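Local atomic coordinates of uncharacterized protein (Leptotrichia buccalis, PDB entry 3T8K), a protein that is of unknown function but folds as a row of ankyrin-like helical hairpin repeats, a scaffold that in other proteins commonly binds protein partners. Residues N130-I133 with P134-K137. Residues are numbered along the deposited sequence; the frame is centred on the assembly and turned at random.
Sequences NEMI and PLYK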
ATOM      1  N   ASN A 130     -23.473  -4.452   2.104  1.00 36.55           N
ATOM      2  CA  ASN A 130     -24.086  -5.700   2.538  1.00 37.39           C
ATOM      3  C   ASN A 130     -22.991  -6.736   2.800  1.00 36.19           C
ATOM      4  O   ASN A 130     -23.060  -7.512   3.754  1.00 35.00           O
ATOM      5  CB  ASN A 130     -25.066  -6.221   1.486  1.00 45.43           C
ATOM      6  CG  ASN A 130     -25.968  -7.316   2.025  1.00 60.82           C
ATOM      7  OD1 ASN A 130     -26.600  -7.154   3.070  1.00 61.79           O
ATOM      8  ND2 ASN A 130     -26.018  -8.447   1.322  1.00 67.52           N
ATOM      9  N   GLU A 131     -21.976  -6.734   1.944  1.00 35.54           N
ATOM     10  CA  GLU A 131     -20.843  -7.643   2.103  1.00 35.31           C
ATOM     11  C   GLU A 131     -19.945  -7.259   3.278  1.00 36.44           C
ATOM     12  O   GLU A 131     -19.225  -8.108   3.815  1.00 34.26           O
ATOM     13  CB  GLU A 131     -20.030  -7.713   0.811  1.00 42.88           C
ATOM     14  CG  GLU A 131     -20.749  -8.410  -0.331  1.00 56.71           C
ATOM     15  CD  GLU A 131     -19.989  -8.321  -1.640  1.00 65.06           C
ATOM     16  OE1 GLU A 131     -18.793  -8.691  -1.670  1.00 67.30           O
ATOM     17  OE2 GLU A 131     -20.590  -7.874  -2.642  1.00 70.15           O
HETATM   18  N   MSE A 132     -19.993  -5.990   3.681  1.00 33.23           N
HETATM   19  CA  MSE A 132     -19.119  -5.485   4.745  1.00 31.50           C
HETATM   20  C   MSE A 132     -19.689  -5.760   6.139  1.00 30.28           C
HETATM   21  O   MSE A 132     -19.001  -5.606   7.138  1.00 28.25           O
HETATM   22  CB  MSE A 132     -18.904  -3.966   4.596  1.00 31.22           C
HETATM   23  CG  MSE A 132     -18.269  -3.511   3.282  1.00 32.21           C
HETATM   24 SE   MSE A 132     -16.460  -4.181   3.138  0.70 39.45          SE
HETATM   25  CE  MSE A 132     -15.705  -3.243   4.662  1.00 35.14           C
ATOM     26  N   ILE A 133     -20.958  -6.137   6.213  1.00 35.52           N
ATOM     27  CA  ILE A 133     -21.621  -6.258   7.510  1.00 32.32           C
ATOM     28  C   ILE A 133     -20.926  -7.197   8.509  1.00 29.88           C
ATOM     29  O   ILE A 133     -20.733  -6.826   9.662  1.00 33.96           O
ATOM     30  CB  ILE A 133     -23.121  -6.602   7.367  1.00 32.95           C
ATOM     31  CG1 ILE A 133     -23.872  -5.398   6.803  1.00 36.81           C
ATOM     32  CG2 ILE A 133     -23.710  -7.000   8.711  1.00 33.08           C
ATOM     33  CD1 ILE A 133     -25.326  -5.658   6.557  1.00 39.41           C
ATOM     34  N   PRO A 134     -20.539  -8.405   8.072  1.00 33.40           N
ATOM     35  CA  PRO A 134     -19.831  -9.266   9.026  1.00 30.76           C
ATOM     36  C   PRO A 134     -18.593  -8.578   9.600  1.00 26.75           C
ATOM     37  O   PRO A 134     -18.391  -8.609  10.816  1.00 27.31           O
ATOM     38  CB  PRO A 134     -19.442 -10.479   8.178  1.00 33.98           C
ATOM     39  CG  PRO A 134     -20.487 -10.520   7.103  1.00 35.44           C
ATOM     40  CD  PRO A 134     -20.748  -9.073   6.776  1.00 35.06           C
ATOM     41  N   LEU A 135     -17.786  -7.955   8.741  1.00 25.29           N
ATOM     42  CA  LEU A 135     -16.609  -7.229   9.204  1.00 27.79           C
ATOM     43  C   LEU A 135     -16.987  -6.059  10.116  1.00 26.53           C
ATOM     44  O   LEU A 135     -16.363  -5.854  11.151  1.00 23.81           O
ATOM     45  CB  LEU A 135     -15.742  -6.759   8.021  1.00 25.42           C
ATOM     46  CG  LEU A 135     -14.525  -5.903   8.360  1.00 23.71           C
ATOM     47  CD1 LEU A 135     -13.593  -6.669   9.303  1.00 28.30           C
ATOM     48  CD2 LEU A 135     -13.768  -5.472   7.094  1.00 22.48           C
ATOM     49  N   TYR A 136     -18.018  -5.300   9.739  1.00 27.52           N
ATOM     50  CA  TYR A 136     -18.498  -4.189  10.559  1.00 28.32           C
ATOM     51  C   TYR A 136     -18.883  -4.671  11.965  1.00 27.32           C
ATOM     52  O   TYR A 136     -18.573  -4.026  12.969  1.00 25.10           O
ATOM     53  CB  TYR A 136     -19.719  -3.528   9.910  1.00 27.72           C
ATOM     54  CG  TYR A 136     -19.458  -2.641   8.707  1.00 26.43           C
ATOM     55  CD1 TYR A 136     -18.193  -2.137   8.427  1.00 29.26           C
ATOM     56  CD2 TYR A 136     -20.503  -2.284   7.861  1.00 26.81           C
ATOM     57  CE1 TYR A 136     -17.979  -1.313   7.327  1.00 31.18           C
ATOM     58  CE2 TYR A 136     -20.297  -1.467   6.766  1.00 28.35           C
ATOM     59  CZ  TYR A 136     -19.042  -0.982   6.504  1.00 30.03           C
ATOM     60  OH  TYR A 136     -18.855  -0.173   5.410  1.00 26.03           O
ATOM     61  N   LYS A 137     -19.566  -5.808  12.027  1.00 30.28           N
ATOM     62  CA  LYS A 137     -19.990  -6.381  13.300  1.00 28.15           C
ATOM     63  C   LYS A 137     -18.806  -6.746  14.184  1.00 32.08           C
ATOM     64  O   LYS A 137     -18.837  -6.515  15.394  1.00 28.68           O
ATOM     65  CB  LYS A 137     -20.880  -7.603  13.074  1.00 33.20           C
ATOM     66  CG  LYS A 137     -22.264  -7.247  12.534  1.00 39.71           C
ATOM     67  CD  LYS A 137     -23.135  -8.490  12.420  1.00 49.64           C
ATOM     68  CE  LYS A 137     -24.540  -8.161  11.964  1.00 54.12           C
ATOM     69  NZ  LYS A 137     -25.360  -9.402  11.902  1.00 57.44           N
TER
HETATM   70  O   HOH W   1     -17.577  -8.649   5.744  1.00 32.00           O
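Met132, a selenomethionine, lies under the ring of Tyr136 one helical turn later. Its CB sits over one ring face, displaced toward the rim, and makes a CH-pi contact at 3.7 Å from the ring centroid. Tyr136 has CG anti to its carbonyl carbon (chi1 -75°), which swings the ring back along the helix over Met132. The Met132 chain bends at both chi2 and chi3. This curls CE round to the neighbouring Leu135, where it meets CD2 at 3.8 Å; the two side chains run alongside each other and point the same way. On another side of the helix, Ile133 turns its CG2 branch to the aliphatic part of Lys137, with CG2 3.6 Å from Lys137 CE. The lysine chain is extended beyond CG and crosses the isoleucine at a slant.

Two backbone hydrogen bonds fix these pairs: Tyr136 N to Met132 O at 2.8 Å, and Lys137 N to Ile133 O, also at 2.8 Å. Pro134 has no N-H to give, and its ring interrupts the regular bonding, so the helix is kinked here. CD of Pro134 packs tightly on Ile133 CB. A water bridges the break, donating to Glu131 O at 2.6 Å and accepting from Leu135 N at 3.1 Å.

The Tyr136 hydroxyl is hydrogen-bonded to Glu129 OE2 at the start of the helix. A leucine in place of Tyr136 would probably cost Glu129 this partner and take the flat cover off Met132 CB.

Helix 129-140 stands between two others in the ankyrin-like stack. Met132 and Leu135 pack on helix 90-102, through Ile90 and through Thr94 and Cys97 respectively, while Tyr136 reaches Ala169 and Met172 of helix 167-180.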